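Local coordinates for protein monovalent Na+/H+ antiporter subunit D (Dietzia sp. DQ12-45-1b, PDB 7D3U) that forms a membrane subunit of the bacterial Mrp complex, a sodium/proton pump, and probably takes part in exchanging cations for protons across the cell membrane, at residues L177-A182 and T210-F215; G198-D203 and A262-G267; P142-M147 and L165-N170. All coordinates share one frame; numbering follows the deposited sequence.

Interaction 1 (L177-A182 and T210-F215); sequences LLIGVA and TALVLF. With LMT (dodecyl-beta-D-maltoside), chain N.
Val213 reaches across from helix 204-221 to the backbone of helix 157-187 at Gly180. Its CB itself has no close partner across the contact; the two methyls that branch from it do the touching. CG1 lies anti to the backbone N (chi1 173°) and meets Leu177 through that residue's CD2, 4.1 Å away. CG2, set beside the backbone N, rests on bare main chain: it is 3.6 Å from Gly180 C and 3.8 Å from Val181 N. Gly180 brings no side chain to this spot, which is why the methyl can settle there. Leu212 packs beside it, its CB 4.2 Å from Gly180 CA and its CD1 4.3 Å from Ile179 CG2. On the far side of helix 204-221 the dodecyl tail of a bound maltoside runs past Ala211 and Leu214, with its C11 3.7 Å from Leu214 O. Subunit A packs on Ala211, Leu212 and Phe215, while subunit C reaches Ile179 by way of Ala37 of that chain. With local axes 7.9 Å apart and directions 159° apart, this is a glycine-mediated close approach of two antiparallel transmembrane helices, wholly apolar between side chains.

Interaction 2 (G198-D203 and A262-G267); sequences GAASED and AVIFDG
Ala200 puts its methyl over one face of the Phe265 ring, and this CH-pi contact is the tight part of the meeting between loop 198-203 and the chain at 262-267, where helix 249-263 runs out into a turn. The methyl carbon CB is 3.6 Å from the ring centroid and only 17° off the ring normal, displaced a little toward CD1. The same CB also touches Ile264, whose CG2, anti to the backbone N, lies 3.9 Å from it, so the methyl has the ring on one flank and the Ile264 branch at about a right angle to it. Beyond Ala200, Phe265 packs against helix 204-221 at Ala207, Thr210 and Leu214, and its ring also meets those of Tyr261 and Tyr271.

In the loop, an inverse gamma turn centred on Ala199 immediately precedes Ala200; in the other segment the chain leaves helical geometry at Asp266, where phi is 60°. Two main chains also come close here, Gly198 CA lying 3.6 Å from Ile264 O in a CA-H...O contact.

Toward solvent the fit slackens. Ser201 OG comes 3.1 Å from Phe265 O, but the angle is too poor for a hydrogen bond, and the same hydroxyl oxygen is 4.4 Å from CB of Asp266. Asp266 itself is exposed.

Interaction 3 (P142-M147 and L165-N170); sequences PSYGLM and LYISVN
Ile167 lies over one face of the Tyr144 ring: its CG1 sits above the ring centre, 3.4 Å from the centroid and 9° off the normal, in a CH-pi contact. Tyr166 comes to the same ring at its edge. The two tyrosines cross at about a right angle and meet edge against edge, with Tyr144 CE1 3.5 Å from Tyr166 CD2. At the far end of the ring, Tyr144 OH lies 3.5 Å from Asn170 CB. Asn170, on the same helix as Tyr166, has OD1 3.2 Å above the Tyr166 plane, toward the rim of the ring. Met147 adds a Met-aromatic contact, its SD 4.3 Å from the centroid of the Tyr166 ring and approaching obliquely; the methionine side chain bends at chi3 (65°), turning CE toward Tyr166 CB.

In the next shell, Trp229 brings its ring against Tyr166, Phe245 backs Met147, and Tyr85 of subunit C packs on both Tyr144 and Ile167. Helix 129-146 is kinked at Pro142, whose N has no bond to the turn before, shortly ahead of Tyr144. The local axes stay 11.0 Å apart and 164° from parallel alignment, a spacing bridged by two tyrosines with Ile167 and Met147 between successive antiparallel transmembrane helices of the antiporter-like membrane fold shared with complex I.

Overall arrangement
Interactions 1 and 3 are both buried pairings of antiparallel transmembrane helices and share helix 157-187, but at different levels: their centres lie about 20 Å apart. Interaction 1 relies on aliphatic groups and a methyl resting on glycine backbone at close helix spacing, whereas interaction 3 bridges a wider gap with aromatic rings and a sulfur atom. Interaction 2 is partly buried and joins a loop to the turn in which a helix runs out, mixing a buried apolar patch with a more solvent-facing polar side. It touches interaction 1 directly, through Phe265 and helix 204-221. Interaction 3, about 32 Å from interaction 2 between centres, makes no contact with it.

Interaction 1 (L177-A182 and T210-F215)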
loop_
_atom_site.group_PDB
_atom_site.type_symbol
_atom_site.label_atom_id
_atom_site.label_comp_id
_atom_site.label_asym_id
_atom_site.label_seq_id
_atom_site.Cartn_x
_atom_site.Cartn_y
_atom_site.Cartn_z
ATOM N N LEU A 177 -1.812 -4.217 -14.914
ATOM C CA LEU A 177 -0.474 -3.895 -15.400
ATOM C C LEU A 177 -0.050 -4.856 -16.500
ATOM O O LEU A 177 0.575 -4.451 -17.487
ATOM C CB LEU A 177 0.522 -3.936 -14.242
ATOM C CG LEU A 177 1.734 -3.004 -14.234
ATOM C CD1 LEU A 177 2.420 -3.087 -12.886
ATOM C CD2 LEU A 177 2.714 -3.343 -15.339
ATOM N N LEU A 178 -0.386 -6.136 -16.349
ATOM C CA LEU A 178 -0.025 -7.119 -17.364
ATOM C C LEU A 178 -0.766 -6.862 -18.671
ATOM O O LEU A 178 -0.182 -6.967 -19.753
ATOM C CB LEU A 178 -0.318 -8.526 -16.854
ATOM C CG LEU A 178 0.054 -9.655 -17.807
ATOM C CD1 LEU A 178 1.554 -9.674 -18.013
ATOM C CD2 LEU A 178 -0.435 -10.979 -17.264
ATOM N N ILE A 179 -2.052 -6.520 -18.588
ATOM C CA ILE A 179 -2.814 -6.204 -19.791
ATOM C C ILE A 179 -2.271 -4.944 -20.451
ATOM O O ILE A 179 -2.205 -4.850 -21.682
ATOM C CB ILE A 179 -4.310 -6.072 -19.454
ATOM C CG1 ILE A 179 -4.862 -7.406 -18.957
ATOM C CG2 ILE A 179 -5.096 -5.602 -20.663
ATOM C CD1 ILE A 179 -6.317 -7.350 -18.578
ATOM N N GLY A 180 -1.863 -3.961 -19.649
ATOM C CA GLY A 180 -1.268 -2.764 -20.216
ATOM C C GLY A 180 0.045 -3.047 -20.920
ATOM O O GLY A 180 0.307 -2.517 -22.002
ATOM N N VAL A 181 0.886 -3.887 -20.315
ATOM C CA VAL A 181 2.137 -4.284 -20.957
ATOM C C VAL A 181 1.852 -5.046 -22.244
ATOM O O VAL A 181 2.539 -4.869 -23.257
ATOM C CB VAL A 181 2.993 -5.112 -19.981
ATOM C CG1 VAL A 181 4.067 -5.881 -20.725
ATOM C CG2 VAL A 181 3.612 -4.212 -18.931
ATOM N N ALA A 182 0.821 -5.894 -22.231
ATOM C CA ALA A 182 0.453 -6.631 -23.434
ATOM C C ALA A 182 0.009 -5.689 -24.542
ATOM O O ALA A 182 0.386 -5.865 -25.704
ATOM C CB ALA A 182 -0.651 -7.636 -23.114
ATOM N N THR A 210 -0.381 2.886 -22.079
ATOM C CA THR A 210 0.467 3.425 -21.024
ATOM C C THR A 210 -0.365 4.036 -19.906
ATOM O O THR A 210 0.047 4.004 -18.743
ATOM C CB THR A 210 1.433 4.458 -21.597
ATOM O OG1 THR A 210 1.991 3.962 -22.818
ATOM C CG2 THR A 210 2.558 4.720 -20.618
ATOM N N ALA A 211 -1.543 4.574 -20.228
ATOM C CA ALA A 211 -2.448 5.037 -19.186
ATOM C C ALA A 211 -2.982 3.870 -18.372
ATOM O O ALA A 211 -3.177 3.992 -17.162
ATOM C CB ALA A 211 -3.597 5.834 -19.798
ATOM N N LEU A 212 -3.217 2.728 -19.018
ATOM C CA LEU A 212 -3.601 1.525 -18.283
ATOM C C LEU A 212 -2.497 1.092 -17.327
ATOM O O LEU A 212 -2.764 0.729 -16.174
ATOM C CB LEU A 212 -3.930 0.396 -19.257
ATOM C CG LEU A 212 -5.386 -0.052 -19.348
ATOM C CD1 LEU A 212 -5.488 -1.342 -20.137
ATOM C CD2 LEU A 212 -5.973 -0.229 -17.963
ATOM N N VAL A 213 -1.247 1.120 -17.793
ATOM C CA VAL A 213 -0.122 0.762 -16.929
ATOM C C VAL A 213 -0.013 1.736 -15.760
ATOM O O VAL A 213 0.161 1.328 -14.602
ATOM C CB VAL A 213 1.182 0.711 -17.744
ATOM C CG1 VAL A 213 2.370 0.507 -16.827
ATOM C CG2 VAL A 213 1.113 -0.395 -18.774
ATOM N N LEU A 214 -0.110 3.036 -16.043
ATOM C CA LEU A 214 -0.045 4.037 -14.986
ATOM C C LEU A 214 -1.214 3.911 -14.021
ATOM O O LEU A 214 -1.061 4.184 -12.830
ATOM C CB LEU A 214 -0.010 5.440 -15.592
ATOM C CG LEU A 214 1.267 5.818 -16.339
ATOM C CD1 LEU A 214 1.163 7.225 -16.883
ATOM C CD2 LEU A 214 2.461 5.688 -15.420
ATOM N N PHE A 215 -2.375 3.475 -14.503
ATOM C CA PHE A 215 -3.524 3.309 -13.622
ATOM C C PHE A 215 -3.352 2.091 -12.727
ATOM O O PHE A 215 -3.735 2.119 -11.553
ATOM C CB PHE A 215 -4.801 3.206 -14.452
ATOM C CG PHE A 215 -5.975 2.661 -13.701
ATOM C CD1 PHE A 215 -6.423 3.277 -12.547
ATOM C CD2 PHE A 215 -6.640 1.541 -14.157
ATOM C CE1 PHE A 215 -7.504 2.775 -11.857
ATOM C CE2 PHE A 215 -7.724 1.038 -13.474
ATOM C CZ PHE A 215 -8.158 1.658 -12.325
HETATM C C1B LMT N . -8.097 18.498 -25.552
HETATM C C2B LMT N . -9.002 18.395 -26.790
HETATM C C3B LMT N . -8.438 19.245 -27.946
HETATM C C4B LMT N . -6.954 18.897 -28.230
HETATM C C5B LMT N . -6.205 18.819 -26.888
HETATM C C6B LMT N . -4.888 19.582 -26.980
HETATM O O1B LMT N . -7.692 17.222 -25.196
HETATM O O2B LMT N . -9.047 17.073 -27.143
HETATM O O3B LMT N . -8.630 20.584 -27.727
HETATM O "O4'" LMT N . -6.854 17.688 -28.876
HETATM O O5B LMT N . -6.983 19.291 -25.817
HETATM O O6B LMT N . -4.305 19.664 -25.745
HETATM C "C1'" LMT N . -7.705 14.373 -22.304
HETATM C "C2'" LMT N . -9.112 14.882 -22.645
HETATM C "C3'" LMT N . -9.070 15.769 -23.918
HETATM C "C4'" LMT N . -7.931 16.803 -23.875
HETATM C "C5'" LMT N . -6.664 16.057 -23.408
HETATM C "C6'" LMT N . -5.427 16.911 -23.381
HETATM O "O1'" LMT N . -7.713 13.721 -21.110
HETATM O "O2'" LMT N . -9.905 13.797 -22.903
HETATM O "O3'" LMT N . -10.259 16.409 -24.087
HETATM O "O5'" LMT N . -6.864 15.491 -22.148
HETATM O "O6'" LMT N . -5.764 18.039 -22.682
HETATM C C1 LMT N . -7.455 12.343 -21.196
HETATM C C2 LMT N . -7.081 11.947 -19.802
HETATM C C3 LMT N . -7.232 10.505 -19.459
HETATM C C4 LMT N . -7.200 10.409 -17.960
HETATM C C5 LMT N . -7.454 9.009 -17.528
HETATM C C6 LMT N . -6.192 8.231 -17.395
HETATM C C7 LMT N . -6.050 7.741 -15.987
HETATM C C8 LMT N . -4.627 7.383 -15.751
HETATM C C9 LMT N . -4.289 7.149 -14.320
HETATM C C10 LMT N . -3.140 8.053 -13.985
HETATM C C11 LMT N . -2.492 7.645 -12.703
HETATM C C12 LMT N . -1.244 8.417 -12.450
#

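Interaction 2 (G198-D203 and A262-G267)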
loop_
_atom_site.group_PDB
_atom_site.type_symbol
_atom_site.label_atom_id
_atom_site.label_comp_id
_atom_site.label_asym_id
_atom_site.label_seq_id
_atom_site.Cartn_x
_atom_site.Cartn_y
_atom_site.Cartn_z
ATOM N N GLY A 198 9.669 7.581 -26.788
ATOM C CA GLY A 198 8.663 8.606 -26.960
ATOM C C GLY A 198 7.327 8.067 -27.414
ATOM O O GLY A 198 6.470 8.829 -27.867
ATOM N N ALA A 199 7.125 6.757 -27.288
ATOM C CA ALA A 199 5.939 6.145 -27.869
ATOM C C ALA A 199 4.721 6.352 -26.983
ATOM O O ALA A 199 4.001 5.401 -26.671
ATOM C CB ALA A 199 6.171 4.654 -28.108
ATOM N N ALA A 200 4.496 7.592 -26.559
ATOM C CA ALA A 200 3.212 8.003 -26.001
ATOM C C ALA A 200 2.777 9.384 -26.455
ATOM O O ALA A 200 1.598 9.719 -26.298
ATOM C CB ALA A 200 3.248 7.967 -24.471
ATOM N N SER A 201 3.674 10.197 -27.008
ATOM C CA SER A 201 3.335 11.479 -27.600
ATOM C C SER A 201 3.339 11.423 -29.120
ATOM O O SER A 201 3.246 12.467 -29.772
ATOM C CB SER A 201 4.306 12.554 -27.110
ATOM O OG SER A 201 4.683 12.316 -25.767
ATOM N N GLU A 202 3.447 10.228 -29.696
ATOM C CA GLU A 202 3.427 10.038 -31.139
ATOM C C GLU A 202 2.100 9.486 -31.636
ATOM O O GLU A 202 1.670 9.822 -32.743
ATOM C CB GLU A 202 4.559 9.098 -31.564
ATOM C CG GLU A 202 5.950 9.598 -31.211
ATOM C CD GLU A 202 7.018 8.540 -31.414
ATOM O OE1 GLU A 202 6.662 7.371 -31.670
ATOM O OE2 GLU A 202 8.215 8.879 -31.317
ATOM N N ASP A 203 1.444 8.643 -30.843
ATOM C CA ASP A 203 0.132 8.119 -31.190
ATOM C C ASP A 203 -0.601 7.754 -29.910
ATOM O O ASP A 203 -0.006 7.206 -28.980
ATOM C CB ASP A 203 0.237 6.903 -32.115
ATOM C CG ASP A 203 1.097 5.803 -31.537
ATOM O OD1 ASP A 203 1.971 6.111 -30.700
ATOM O OD2 ASP A 203 0.904 4.632 -31.925
ATOM N N ALA A 262 8.210 9.655 -17.343
ATOM C CA ALA A 262 9.350 10.452 -17.768
ATOM C C ALA A 262 9.957 9.918 -19.055
ATOM O O ALA A 262 10.375 10.699 -19.917
ATOM C CB ALA A 262 10.402 10.494 -16.664
ATOM N N VAL A 263 10.017 8.598 -19.209
ATOM C CA VAL A 263 10.630 8.010 -20.393
ATOM C C VAL A 263 9.589 7.818 -21.484
ATOM O O VAL A 263 9.685 8.424 -22.555
ATOM C CB VAL A 263 11.319 6.678 -20.058
ATOM C CG1 VAL A 263 11.881 6.058 -21.315
ATOM C CG2 VAL A 263 12.415 6.899 -19.037
ATOM N N ILE A 264 8.578 6.987 -21.220
ATOM C CA ILE A 264 7.604 6.647 -22.256
ATOM C C ILE A 264 6.832 7.887 -22.688
ATOM O O ILE A 264 6.872 8.294 -23.854
ATOM C CB ILE A 264 6.660 5.538 -21.771
ATOM C CG1 ILE A 264 7.427 4.230 -21.603
ATOM C CG2 ILE A 264 5.526 5.347 -22.754
ATOM C CD1 ILE A 264 6.553 3.060 -21.253
ATOM N N PHE A 265 6.119 8.509 -21.749
ATOM C CA PHE A 265 5.334 9.693 -22.071
ATOM C C PHE A 265 6.194 10.910 -22.375
ATOM O O PHE A 265 5.668 11.897 -22.899
ATOM C CB PHE A 265 4.378 10.017 -20.929
ATOM C CG PHE A 265 2.983 9.527 -21.155
ATOM C CD1 PHE A 265 2.129 10.207 -22.000
ATOM C CD2 PHE A 265 2.522 8.393 -20.519
ATOM C CE1 PHE A 265 0.846 9.758 -22.210
ATOM C CE2 PHE A 265 1.240 7.946 -20.725
ATOM C CZ PHE A 265 0.402 8.627 -21.571
ATOM N N ASP A 266 7.485 10.869 -22.049
ATOM C CA ASP A 266 8.425 11.956 -22.314
ATOM C C ASP A 266 8.034 13.256 -21.621
ATOM O O ASP A 266 8.501 14.330 -22.010
ATOM C CB ASP A 266 8.583 12.195 -23.818
ATOM C CG ASP A 266 9.978 12.634 -24.191
ATOM O OD1 ASP A 266 10.929 11.860 -23.951
ATOM O OD2 ASP A 266 10.125 13.753 -24.725
ATOM N N GLY A 267 7.198 13.183 -20.588
ATOM C CA GLY A 267 6.690 14.383 -19.955
ATOM C C GLY A 267 5.919 15.222 -20.949
ATOM O O GLY A 267 6.266 16.380 -21.200
#

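Interaction 3 (P142-M147 and L165-N170)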
loop_
_atom_site.group_PDB
_atom_site.type_symbol
_atom_site.label_atom_id
_atom_site.label_comp_id
_atom_site.label_asym_id
_atom_site.label_seq_id
_atom_site.Cartn_x
_atom_site.Cartn_y
_atom_site.Cartn_z
ATOM N N PRO A 142 6.096 -12.592 -1.202
ATOM C CA PRO A 142 6.570 -12.656 0.187
ATOM C C PRO A 142 5.890 -11.654 1.087
ATOM O O PRO A 142 5.895 -11.841 2.308
ATOM C CB PRO A 142 8.070 -12.365 0.066
ATOM C CG PRO A 142 8.401 -12.645 -1.344
ATOM C CD PRO A 142 7.193 -12.256 -2.119
ATOM N N SER A 143 5.312 -10.594 0.528
ATOM C CA SER A 143 4.546 -9.668 1.349
ATOM C C SER A 143 3.299 -10.336 1.904
ATOM O O SER A 143 2.903 -10.073 3.044
ATOM C CB SER A 143 4.175 -8.432 0.540
ATOM O OG SER A 143 5.253 -8.012 -0.274
ATOM N N TYR A 144 2.670 -11.208 1.115
ATOM C CA TYR A 144 1.481 -11.902 1.591
ATOM C C TYR A 144 1.819 -12.875 2.709
ATOM O O TYR A 144 1.013 -13.069 3.627
ATOM C CB TYR A 144 0.798 -12.634 0.438
ATOM C CG TYR A 144 0.495 -11.761 -0.759
ATOM C CD1 TYR A 144 0.305 -10.393 -0.619
ATOM C CD2 TYR A 144 0.395 -12.308 -2.029
ATOM C CE1 TYR A 144 0.029 -9.597 -1.709
ATOM C CE2 TYR A 144 0.119 -11.518 -3.126
ATOM C CZ TYR A 144 -0.064 -10.164 -2.959
ATOM O OH TYR A 144 -0.340 -9.373 -4.049
ATOM N N GLY A 145 2.997 -13.497 2.653
ATOM C CA GLY A 145 3.421 -14.352 3.745
ATOM C C GLY A 145 3.752 -13.578 5.002
ATOM O O GLY A 145 3.510 -14.060 6.112
ATOM N N LEU A 146 4.301 -12.371 4.853
ATOM C CA LEU A 146 4.622 -11.546 6.010
ATOM C C LEU A 146 3.379 -10.991 6.688
ATOM O O LEU A 146 3.447 -10.612 7.861
ATOM C CB LEU A 146 5.540 -10.397 5.600
ATOM C CG LEU A 146 6.983 -10.764 5.261
ATOM C CD1 LEU A 146 7.767 -9.525 4.875
ATOM C CD2 LEU A 146 7.632 -11.463 6.434
ATOM N N MET A 147 2.249 -10.932 5.984
ATOM C CA MET A 147 1.017 -10.458 6.600
ATOM C C MET A 147 0.442 -11.453 7.596
ATOM O O MET A 147 -0.429 -11.078 8.387
ATOM C CB MET A 147 -0.022 -10.141 5.526
ATOM C CG MET A 147 0.385 -9.015 4.598
ATOM S SD MET A 147 -0.899 -8.594 3.411
ATOM C CE MET A 147 -2.166 -7.974 4.510
ATOM N N LEU A 165 -8.355 -8.758 1.092
ATOM C CA LEU A 165 -8.542 -7.502 0.371
ATOM C C LEU A 165 -7.255 -7.059 -0.314
ATOM O O LEU A 165 -7.271 -6.638 -1.478
ATOM C CB LEU A 165 -9.034 -6.423 1.331
ATOM C CG LEU A 165 -9.011 -4.994 0.801
ATOM C CD1 LEU A 165 -9.937 -4.872 -0.388
ATOM C CD2 LEU A 165 -9.405 -4.025 1.894
ATOM N N TYR A 166 -6.132 -7.151 0.398
ATOM C CA TYR A 166 -4.839 -6.758 -0.149
ATOM C C TYR A 166 -4.518 -7.545 -1.411
ATOM O O TYR A 166 -4.249 -6.968 -2.471
ATOM C CB TYR A 166 -3.759 -6.972 0.911
ATOM C CG TYR A 166 -2.469 -6.240 0.655
ATOM C CD1 TYR A 166 -2.315 -4.919 1.040
ATOM C CD2 TYR A 166 -1.400 -6.871 0.037
ATOM C CE1 TYR A 166 -1.137 -4.246 0.814
ATOM C CE2 TYR A 166 -0.218 -6.205 -0.194
ATOM C CZ TYR A 166 -0.093 -4.891 0.196
ATOM O OH TYR A 166 1.079 -4.213 -0.028
ATOM N N ILE A 167 -4.545 -8.875 -1.312
ATOM C CA ILE A 167 -4.184 -9.714 -2.451
ATOM C C ILE A 167 -5.184 -9.544 -3.585
ATOM O O ILE A 167 -4.816 -9.579 -4.764
ATOM C CB ILE A 167 -4.070 -11.181 -2.007
ATOM C CG1 ILE A 167 -3.059 -11.294 -0.873
ATOM C CG2 ILE A 167 -3.648 -12.058 -3.167
ATOM C CD1 ILE A 167 -3.180 -12.554 -0.093
ATOM N N SER A 168 -6.460 -9.343 -3.254
ATOM C CA SER A 168 -7.473 -9.195 -4.290
ATOM C C SER A 168 -7.246 -7.929 -5.102
ATOM O O SER A 168 -7.164 -7.978 -6.334
ATOM C CB SER A 168 -8.862 -9.196 -3.661
ATOM O OG SER A 168 -9.291 -10.518 -3.388
ATOM N N VAL A 169 -7.136 -6.779 -4.431
ATOM C CA VAL A 169 -6.927 -5.530 -5.161
ATOM C C VAL A 169 -5.504 -5.364 -5.662
ATOM O O VAL A 169 -5.232 -4.415 -6.405
ATOM C CB VAL A 169 -7.261 -4.300 -4.303
ATOM C CG1 VAL A 169 -8.668 -4.404 -3.756
ATOM C CG2 VAL A 169 -6.254 -4.181 -3.193
ATOM N N ASN A 170 -4.585 -6.246 -5.275
ATOM C CA ASN A 170 -3.235 -6.222 -5.822
ATOM C C ASN A 170 -3.050 -7.206 -6.966
ATOM O O ASN A 170 -2.314 -6.913 -7.912
ATOM C CB ASN A 170 -2.209 -6.512 -4.725
ATOM C CG ASN A 170 -1.637 -5.250 -4.122
ATOM O OD1 ASN A 170 -1.469 -5.147 -2.909
ATOM N ND2 ASN A 170 -1.337 -4.276 -4.970
#